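Side-chain contacts in endoglucanase, glycoside hydrolase family 5 protein (Cytophaga hutchinsonii, PDB 5IHS), which probably hydrolyses internal beta-1,4-glucosidic bonds of cellulose as a periplasmic endoglucanase: residues A[164-167]-A[168-171]; A[233-236]-A[237-241]; A[184-187]-A[188-191]. All blocks are in the same frame, centred on the assembly; numbering follows the deposited sequence.

All three contacts are local arrangements at helix ends on the outside of the eight-stranded parallel barrel. Along the chain the order is contact 1, contact 3, contact 2. Contacts 1 and 3 belong to the same helix, 167-185: the first lies where the chain enters it from strand 153-156, the second where it leaves for strand 191-193, and their centres are about 23 Å apart. Contact 2 closes helix 228-239, which joins strands 215-221 and 244-249; its centre is about 19 Å from that of contact 1 and about 25 Å from that of contact 3. None touches another: contacts 1 and 3 mark the two ends of one helix and contact 2 the C-terminal end of another.

Contact 1: A[164-167]-A[168-171]; sequences ATSW and NKDI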
ATOM      1  N   ALA A 164     -17.129 -12.595   0.034  1.00  8.67           N
ATOM      2  CA  ALA A 164     -18.540 -12.382   0.330  1.00  8.65           C
ATOM      3  C   ALA A 164     -18.931 -10.913   0.432  1.00  8.78           C
ATOM      4  O   ALA A 164     -20.126 -10.617   0.522  1.00 10.06           O
ATOM      5  CB  ALA A 164     -18.899 -13.062   1.652  1.00  9.49           C
ATOM      6  N   THR A 165     -17.967  -9.995   0.471  1.00  8.35           N
ATOM      7  CA  THR A 165     -18.216  -8.604   0.845  1.00  8.68           C
ATOM      8  C   THR A 165     -18.572  -7.787  -0.398  1.00  8.64           C
ATOM      9  O   THR A 165     -17.705  -7.488  -1.223  1.00  9.27           O
ATOM     10  CB  THR A 165     -16.984  -8.031   1.546  1.00  9.74           C
ATOM     11  OG1 THR A 165     -16.462  -8.965   2.504  1.00 11.56           O
ATOM     12  CG2 THR A 165     -17.323  -6.724   2.234  1.00 10.10           C
ATOM     13  N   SER A 166     -19.848  -7.425  -0.532  1.00  9.69           N
ATOM     14  CA  SER A 166     -20.340  -6.778  -1.745  1.00 10.25           C
ATOM     15  C   SER A 166     -19.811  -5.352  -1.890  1.00  8.94           C
ATOM     16  O   SER A 166     -19.804  -4.580  -0.922  1.00  9.57           O
ATOM     17  CB  SER A 166     -21.873  -6.724  -1.686  1.00 12.66           C
ATOM     18  OG  SER A 166     -22.429  -5.755  -2.556  1.00 15.11           O
ATOM     19  N   TRP A 167     -19.426  -4.986  -3.119  1.00  8.41           N
ATOM     20  CA  TRP A 167     -19.070  -3.601  -3.415  1.00  8.37           C
ATOM     21  C   TRP A 167     -20.251  -2.663  -3.168  1.00  8.56           C
ATOM     22  O   TRP A 167     -20.157  -1.701  -2.394  1.00  8.85           O
ATOM     23  CB  TRP A 167     -18.553  -3.466  -4.858  1.00  8.24           C
ATOM     24  CG  TRP A 167     -18.290  -2.032  -5.211  1.00  8.34           C
ATOM     25  CD1 TRP A 167     -19.080  -1.213  -5.954  1.00  9.03           C
ATOM     26  CD2 TRP A 167     -17.181  -1.228  -4.771  1.00  7.85           C
ATOM     27  NE1 TRP A 167     -18.539   0.048  -6.010  1.00  9.03           N
ATOM     28  CE2 TRP A 167     -17.372   0.065  -5.293  1.00  7.91           C
ATOM     29  CE3 TRP A 167     -16.038  -1.480  -3.996  1.00  7.88           C
ATOM     30  CZ2 TRP A 167     -16.473   1.105  -5.061  1.00  8.77           C
ATOM     31  CZ3 TRP A 167     -15.147  -0.434  -3.765  1.00  8.21           C
ATOM     32  CH2 TRP A 167     -15.372   0.832  -4.291  1.00  8.44           C
ATOM     33  N   ASN A 168     -21.387  -2.922  -3.825  1.00  9.60           N
ATOM     34  CA  ASN A 168     -22.491  -1.962  -3.776  1.00 10.78           C
ATOM     35  C   ASN A 168     -23.111  -1.860  -2.384  1.00 11.74           C
ATOM     36  O   ASN A 168     -23.528  -0.772  -1.959  1.00 12.81           O
ATOM     37  CB  ASN A 168     -23.577  -2.344  -4.784  1.00 11.95           C
ATOM     38  CG  ASN A 168     -23.176  -2.078  -6.226  1.00 13.52           C
ATOM     39  OD1 ASN A 168     -22.276  -1.286  -6.515  1.00 14.29           O
ATOM     40  ND2 ASN A 168     -23.875  -2.727  -7.147  1.00 15.36           N
ATOM     41  N   LYS A 169     -23.217  -2.979  -1.670  1.00 12.21           N
ATOM     42  CA  LYS A 169     -23.941  -3.002  -0.404  1.00 13.68           C
ATOM     43  C   LYS A 169     -23.057  -2.801   0.822  1.00 12.30           C
ATOM     44  O   LYS A 169     -23.537  -2.263   1.828  1.00 13.96           O
ATOM     45  CB  LYS A 169     -24.693  -4.324  -0.257  1.00 17.05           C
ATOM     46  CG  LYS A 169     -25.810  -4.500  -1.262  1.00 21.93           C
ATOM     47  CD  LYS A 169     -26.534  -5.824  -1.045  1.00 26.11           C
ATOM     48  CE  LYS A 169     -27.689  -6.004  -2.018  1.00 29.14           C
ATOM     49  NZ  LYS A 169     -27.280  -6.739  -3.243  1.00 31.00           N
ATOM     50  N   ASP A 170     -21.793  -3.243   0.786  1.00 11.11           N
ATOM     51  CA  ASP A 170     -20.924  -3.233   1.966  1.00 10.89           C
ATOM     52  C   ASP A 170     -19.737  -2.292   1.810  1.00  9.70           C
ATOM     53  O   ASP A 170     -19.544  -1.402   2.650  1.00 10.62           O
ATOM     54  CB  ASP A 170     -20.380  -4.643   2.261  1.00 13.09           C
ATOM     55  CG  ASP A 170     -21.446  -5.637   2.568  1.00 16.45           C
ATOM     56  OD1 ASP A 170     -22.344  -5.296   3.358  1.00 18.02           O
ATOM     57  OD2 ASP A 170     -21.362  -6.766   2.026  1.00 17.26           O
ATOM     58  N   ILE A 171     -18.915  -2.484   0.777  1.00  8.50           N
ATOM     59  CA  ILE A 171     -17.651  -1.760   0.702  1.00  8.24           C
ATOM     60  C   ILE A 171     -17.895  -0.290   0.407  1.00  8.26           C
ATOM     61  O   ILE A 171     -17.339   0.597   1.074  1.00  8.42           O
ATOM     62  CB  ILE A 171     -16.707  -2.364  -0.354  1.00  8.25           C
ATOM     63  CG1 ILE A 171     -16.479  -3.869  -0.159  1.00  8.22           C
ATOM     64  CG2 ILE A 171     -15.390  -1.594  -0.338  1.00  8.76           C
ATOM     65  CD1 ILE A 171     -15.829  -4.560  -1.359  1.00  8.35           C
TER
HETATM   66  O   HOH W   1     -24.550  -8.338  -3.490  1.00 25.44           O
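Asn168 turns its OD1 to the edge of the Trp167 indole, close to the ring plane and 3.2 Å from Trp167 CD1, with the amide and ring planes 60° apart. Both groups are fixed by the same outside residue: Asn208 donates through its side-chain nitrogen to Asn168 OD1 and accepts through its carbonyl from Trp167 NE1. Next, Lys169 N donates to Ser166 OG over 3.0 Å, the N-cap bond of helix 167-185. A chi1 of 160° swings Ser166 OG to the far side of its own N, within reach of this amide. The Lys169 chain leads away and bends at its end, where NZ donates to a water 3.2 Å off that is also weakly linked to Ser166 OG. This cap begins the helix leading from strand 153-156 to strand 191-193 of the TIM barrel, on the side where the strands end and where barrels of this fold carry their active sites. Asp170 holds the backbone amide of the cap residue: its OD2 takes the Ser166 N-H on the anti side of the carboxylate, at 3.0 Å, while Asp170 CB rests against Thr165 CG2. Ser166 O is gripped twice, by Asp170 N from above the carbonyl plane and by Ile171 N at 2.8 Å within that plane, the second bond making a wider pi-type turn. Ile171 spreads its two branches. Its CG2 lies 3.6 Å from Trp167 CZ3, and its CG1 3.8 Å from Thr165 CG2, the side chains crossing at about a right angle; Val193 touches the Ile171 and Trp167 side chains from the barrel wall.

Contact 2: A[233-236]-A[237-241]; sequences EAQK and ALDMG
Gln235 and Asp239, one helical turn apart, are joined by an amide-carboxylate hydrogen bond on the flank of helix 228-239 that faces helix 262-274. The Gln235 CB sets out away from the following turn, and CG continues on the side opposite the backbone N. The bend at chi2 (66°) then brings the chain round, so that CG and CD pass close to Asp239 OD1 without bonding to it. At the tip, Gln235 NE2 donates to Asp239 OD1 across 3.0 Å. The bond lies near the amide plane of Gln235 but meets the carboxylate from above, 40° out of its plane, and the two flat groups are turned 35° apart. Behind this bridge the backbone holds the same pair together, Asp239 N donating to Gln235 O at 2.9 Å. The two bonds before it, Ala237 N to Glu233 O and Leu238 N to Ala234 O, are equally regular. Beyond Asp239 the helix closes. Met240 N makes only a weak bond to Lys236 O, and Met240 CG crowds the same carbonyl oxygen at 3.2 Å, with its SD 3.4 Å from Lys236 O. Gly241 then takes a positive phi, and the helix ends in a Schellman motif. Gly241 N bonds to Leu238 O at 2.9 Å, with a weak second bond to Ala237 O. Asn40 also bonds to Leu238 O. The helix spans the beta-alpha-beta crossover from strand 215-221 to strand 244-249: Ala234 and Leu238 press on Leu244 of the latter strand, Ala234 and Gln235 meet Phe271 of helix 262-274, and Ala237 and Met240 pack on helix 202-207.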
ATOM      1  N   GLU A 233      -8.617  -8.538 -15.764  1.00  8.97           N
ATOM      2  CA  GLU A 233      -9.556  -7.839 -14.888  1.00  8.69           C
ATOM      3  C   GLU A 233      -9.108  -6.399 -14.669  1.00  8.39           C
ATOM      4  O   GLU A 233      -9.907  -5.459 -14.762  1.00  8.35           O
ATOM      5  CB  GLU A 233      -9.645  -8.605 -13.560  1.00  9.51           C
ATOM      6  CG  GLU A 233     -10.427  -7.941 -12.423  1.00  9.89           C
ATOM      7  CD  GLU A 233     -11.929  -8.049 -12.563  1.00 10.66           C
ATOM      8  OE1 GLU A 233     -12.398  -8.882 -13.375  1.00 13.62           O
ATOM      9  OE2 GLU A 233     -12.633  -7.297 -11.850  1.00 10.78           O
ATOM     10  N   ALA A 234      -7.825  -6.206 -14.359  1.00  7.72           N
ATOM     11  CA  ALA A 234      -7.303  -4.860 -14.154  1.00  7.78           C
ATOM     12  C   ALA A 234      -7.477  -4.001 -15.401  1.00  7.97           C
ATOM     13  O   ALA A 234      -7.918  -2.850 -15.315  1.00  8.17           O
ATOM     14  CB  ALA A 234      -5.836  -4.949 -13.747  1.00  8.28           C
ATOM     15  N   GLN A 235      -7.145  -4.548 -16.575  1.00  8.39           N
ATOM     16  CA  GLN A 235      -7.276  -3.779 -17.814  1.00  8.77           C
ATOM     17  C   GLN A 235      -8.722  -3.361 -18.060  1.00  8.84           C
ATOM     18  O   GLN A 235      -8.988  -2.233 -18.492  1.00  9.61           O
ATOM     19  CB  GLN A 235      -6.743  -4.594 -18.995  1.00 10.49           C
ATOM     20  CG  GLN A 235      -6.836  -3.872 -20.331  1.00 12.34           C
ATOM     21  CD  GLN A 235      -5.937  -2.638 -20.380  1.00 13.49           C
ATOM     22  OE1 GLN A 235      -4.707  -2.749 -20.302  1.00 15.83           O
ATOM     23  NE2 GLN A 235      -6.543  -1.455 -20.481  1.00 14.22           N
ATOM     24  N   LYS A 236      -9.671  -4.260 -17.784  1.00  8.71           N
ATOM     25  CA  LYS A 236     -11.079  -3.921 -17.960  1.00  9.39           C
ATOM     26  C   LYS A 236     -11.500  -2.785 -17.033  1.00  8.99           C
ATOM     27  O   LYS A 236     -12.292  -1.923 -17.419  1.00 10.17           O
ATOM     28  CB  LYS A 236     -11.945  -5.171 -17.766  1.00 10.90           C
ATOM     29  CG  LYS A 236     -11.790  -6.183 -18.900  1.00 15.70           C
ATOM     30  CD  LYS A 236     -12.555  -7.473 -18.659  1.00 20.40           C
ATOM     31  CE  LYS A 236     -12.205  -8.515 -19.721  1.00 23.49           C
ATOM     32  NZ  LYS A 236     -13.070  -9.726 -19.673  1.00 25.58           N
ATOM     33  N   ALA A 237     -10.979  -2.755 -15.808  1.00  8.06           N
ATOM     34  CA  ALA A 237     -11.272  -1.636 -14.917  1.00  8.22           C
ATOM     35  C   ALA A 237     -10.682  -0.330 -15.448  1.00  8.10           C
ATOM     36  O   ALA A 237     -11.326   0.724 -15.374  1.00  9.13           O
ATOM     37  CB  ALA A 237     -10.753  -1.936 -13.510  1.00  8.67           C
ATOM     38  N   LEU A 238      -9.455  -0.374 -15.978  1.00  8.39           N
ATOM     39  CA  LEU A 238      -8.869   0.817 -16.584  1.00  8.66           C
ATOM     40  C   LEU A 238      -9.709   1.296 -17.760  1.00  9.55           C
ATOM     41  O   LEU A 238      -9.904   2.509 -17.947  1.00 10.31           O
ATOM     42  CB  LEU A 238      -7.437   0.514 -17.024  1.00  9.37           C
ATOM     43  CG  LEU A 238      -6.455   0.126 -15.919  1.00  9.51           C
ATOM     44  CD1 LEU A 238      -5.124  -0.278 -16.534  1.00 10.92           C
ATOM     45  CD2 LEU A 238      -6.263   1.252 -14.930  1.00  9.98           C
ATOM     46  N   ASP A 239     -10.227   0.354 -18.560  1.00  9.57           N
ATOM     47  CA  ASP A 239     -11.074   0.716 -19.694  1.00 10.36           C
ATOM     48  C   ASP A 239     -12.298   1.498 -19.246  1.00 11.22           C
ATOM     49  O   ASP A 239     -12.849   2.305 -20.009  1.00 12.54           O
ATOM     50  CB  ASP A 239     -11.573  -0.547 -20.396  1.00 11.35           C
ATOM     51  CG  ASP A 239     -10.485  -1.313 -21.124  1.00 12.93           C
ATOM     52  OD1 ASP A 239      -9.367  -0.787 -21.322  1.00 12.38           O
ATOM     53  OD2 ASP A 239     -10.777  -2.462 -21.528  1.00 14.84           O
ATOM     54  N   MET A 240     -12.771   1.224 -18.039  1.00 12.26           N
ATOM     55  CA  MET A 240     -13.961   1.840 -17.483  1.00 14.79           C
ATOM     56  C   MET A 240     -13.642   3.151 -16.771  1.00 15.78           C
ATOM     57  O   MET A 240     -14.565   3.820 -16.286  1.00 18.19           O
ATOM     58  CB  MET A 240     -14.663   0.830 -16.543  1.00 16.23           C
ATOM     59  CG  MET A 240     -15.157  -0.512 -17.225  1.00 18.06           C
ATOM     60  SD  MET A 240     -15.469  -2.008 -16.180  1.00 19.94           S
ATOM     61  CE  MET A 240     -17.001  -1.517 -15.416  1.00 21.86           C
ATOM     62  N   GLY A 241     -12.360   3.520 -16.678  1.00 15.32           N
ATOM     63  CA  GLY A 241     -11.949   4.867 -16.315  1.00 16.06           C
ATOM     64  C   GLY A 241     -11.417   5.094 -14.915  1.00 14.99           C
ATOM     65  O   GLY A 241     -11.169   6.255 -14.555  1.00 17.57           O
TER

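Contact 3: A[184-187]-A[188-191]; sequences VYDT and TNII
Asp186 reaches across the turn after helix 167-185 and holds Asn189 with both carboxylate oxygens. Its CG stands anti to the backbone N (chi1 -174°), which carries the carboxylate round to the returning chain. Asp186 OD1 accepts the backbone N-H of Asn189 at 3.0 Å, on the syn side but 31° out of the carboxylate plane. Asp186 OD2 uses its syn lone pair for Asn189 ND2, 2.8 Å away, and the donor amide stands steeply to the carboxylate, the planes 71° apart. Neither group depends on this pair alone: Tyr155 OH also bonds to Asp186 OD2, and Asn189 ND2 donates to the carbonyl of Ile150. Through Tyr155, on strand 153-156, the turn is tied to the barrel; it is the alpha-beta loop that leads from helix 167-185 into the neighbouring parallel strand 191-193. A water extends the grip to Thr188, donating to Asp186 OD1 at 2.7 Å and accepting from Thr188 N at 3.1 Å. The Asp186 carbonyl in turn receives Arg183 NH1, a guanidinium nitrogen that also serves Asn189 O, so that one arginine of the helix bonds to both ends of the turn. Thr187 follows at the exposed corner, its side chain lying alongside that of Thr188 and pointing the same way. Thr187 OG1 sits between its own N and carbonyl carbon, 3.6 Å from Thr188 CG2.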
ATOM      1  N   VAL A 184     -13.045  16.096   5.979  1.00 12.63           N
ATOM      2  CA  VAL A 184     -13.202  17.224   6.902  1.00 14.10           C
ATOM      3  C   VAL A 184     -11.871  17.933   7.088  1.00 13.97           C
ATOM      4  O   VAL A 184     -11.812  19.164   7.179  1.00 15.68           O
ATOM      5  CB  VAL A 184     -13.754  16.740   8.261  1.00 14.60           C
ATOM      6  CG1 VAL A 184     -13.730  17.858   9.303  1.00 15.32           C
ATOM      7  CG2 VAL A 184     -15.157  16.186   8.122  1.00 15.37           C
ATOM      8  N   TYR A 185     -10.784  17.162   7.184  1.00 12.33           N
ATOM      9  CA  TYR A 185      -9.475  17.670   7.567  1.00 12.89           C
ATOM     10  C   TYR A 185      -8.429  17.583   6.471  1.00 13.56           C
ATOM     11  O   TYR A 185      -7.421  18.288   6.551  1.00 16.01           O
ATOM     12  CB  TYR A 185      -8.935  16.889   8.776  1.00 13.42           C
ATOM     13  CG  TYR A 185      -9.774  17.034  10.010  1.00 14.60           C
ATOM     14  CD1 TYR A 185      -9.781  18.225  10.718  1.00 16.25           C
ATOM     15  CD2 TYR A 185     -10.551  15.987  10.481  1.00 15.86           C
ATOM     16  CE1 TYR A 185     -10.552  18.381  11.848  1.00 17.73           C
ATOM     17  CE2 TYR A 185     -11.335  16.134  11.620  1.00 17.61           C
ATOM     18  CZ  TYR A 185     -11.326  17.333  12.298  1.00 18.68           C
ATOM     19  OH  TYR A 185     -12.091  17.508  13.432  1.00 20.92           O
ATOM     20  N   ASP A 186      -8.605  16.712   5.490  1.00 12.14           N
ATOM     21  CA  ASP A 186      -7.596  16.480   4.460  1.00 11.53           C
ATOM     22  C   ASP A 186      -8.332  16.519   3.130  1.00 12.01           C
ATOM     23  O   ASP A 186      -8.992  15.550   2.748  1.00 12.39           O
ATOM     24  CB  ASP A 186      -6.899  15.148   4.668  1.00 11.15           C
ATOM     25  CG  ASP A 186      -5.746  14.947   3.714  1.00 10.93           C
ATOM     26  OD1 ASP A 186      -5.813  15.474   2.576  1.00 12.18           O
ATOM     27  OD2 ASP A 186      -4.768  14.259   4.110  1.00 11.05           O
ATOM     28  N   THR A 187      -8.233  17.647   2.435  1.00 13.26           N
ATOM     29  CA  THR A 187      -9.131  17.868   1.311  1.00 15.52           C
ATOM     30  C   THR A 187      -8.706  17.131   0.049  1.00 14.55           C
ATOM     31  O   THR A 187      -9.575  16.786  -0.760  1.00 15.45           O
ATOM     32  CB  THR A 187      -9.298  19.360   1.029  1.00 19.58           C
ATOM     33  OG1 THR A 187      -8.042  19.928   0.651  1.00 22.35           O
ATOM     34  CG2 THR A 187      -9.798  20.072   2.260  1.00 20.17           C
ATOM     35  N   THR A 188      -7.406  16.870  -0.160  1.00 13.57           N
ATOM     36  CA  THR A 188      -6.978  16.322  -1.449  1.00 13.21           C
ATOM     37  C   THR A 188      -6.087  15.090  -1.433  1.00 11.15           C
ATOM     38  O   THR A 188      -5.907  14.502  -2.505  1.00 11.34           O
ATOM     39  CB  THR A 188      -6.273  17.383  -2.308  1.00 15.74           C
ATOM     40  OG1 THR A 188      -5.050  17.779  -1.680  1.00 17.88           O
ATOM     41  CG2 THR A 188      -7.169  18.593  -2.530  1.00 16.36           C
ATOM     42  N   ASN A 189      -5.517  14.668  -0.305  1.00  9.39           N
ATOM     43  CA  ASN A 189      -4.634  13.510  -0.390  1.00  8.91           C
ATOM     44  C   ASN A 189      -5.413  12.277  -0.853  1.00  8.18           C
ATOM     45  O   ASN A 189      -6.619  12.140  -0.624  1.00  8.94           O
ATOM     46  CB  ASN A 189      -3.929  13.256   0.937  1.00  9.36           C
ATOM     47  CG  ASN A 189      -2.794  14.242   1.192  1.00 10.44           C
ATOM     48  OD1 ASN A 189      -2.132  14.728   0.252  1.00 11.80           O
ATOM     49  ND2 ASN A 189      -2.553  14.539   2.460  1.00 11.17           N
ATOM     50  N   ILE A 190      -4.703  11.375  -1.527  1.00  7.72           N
ATOM     51  CA  ILE A 190      -5.330  10.221  -2.149  1.00  7.67           C
ATOM     52  C   ILE A 190      -5.877   9.259  -1.102  1.00  6.81           C
ATOM     53  O   ILE A 190      -5.243   8.988  -0.074  1.00  7.30           O
ATOM     54  CB  ILE A 190      -4.321   9.544  -3.090  1.00  8.14           C
ATOM     55  CG1 ILE A 190      -4.038  10.459  -4.292  1.00  9.86           C
ATOM     56  CG2 ILE A 190      -4.836   8.170  -3.557  1.00  8.62           C
ATOM     57  CD1 ILE A 190      -2.995   9.962  -5.240  1.00 11.04           C
ATOM     58  N   ILE A 191      -7.052   8.708  -1.401  1.00  6.71           N
ATOM     59  CA  ILE A 191      -7.669   7.647  -0.621  1.00  6.45           C
ATOM     60  C   ILE A 191      -7.859   6.447  -1.543  1.00  6.58           C
ATOM     61  O   ILE A 191      -8.449   6.580  -2.623  1.00  7.24           O
ATOM     62  CB  ILE A 191      -9.012   8.103  -0.022  1.00  7.13           C
ATOM     63  CG1 ILE A 191      -8.832   9.355   0.846  1.00  7.92           C
ATOM     64  CG2 ILE A 191      -9.639   6.971   0.763  1.00  8.47           C
ATOM     65  CD1 ILE A 191     -10.147  10.028   1.224  1.00  8.75           C
TER
HETATM   66  O   HOH W   2      -4.846  17.689   1.331  1.00 27.74           O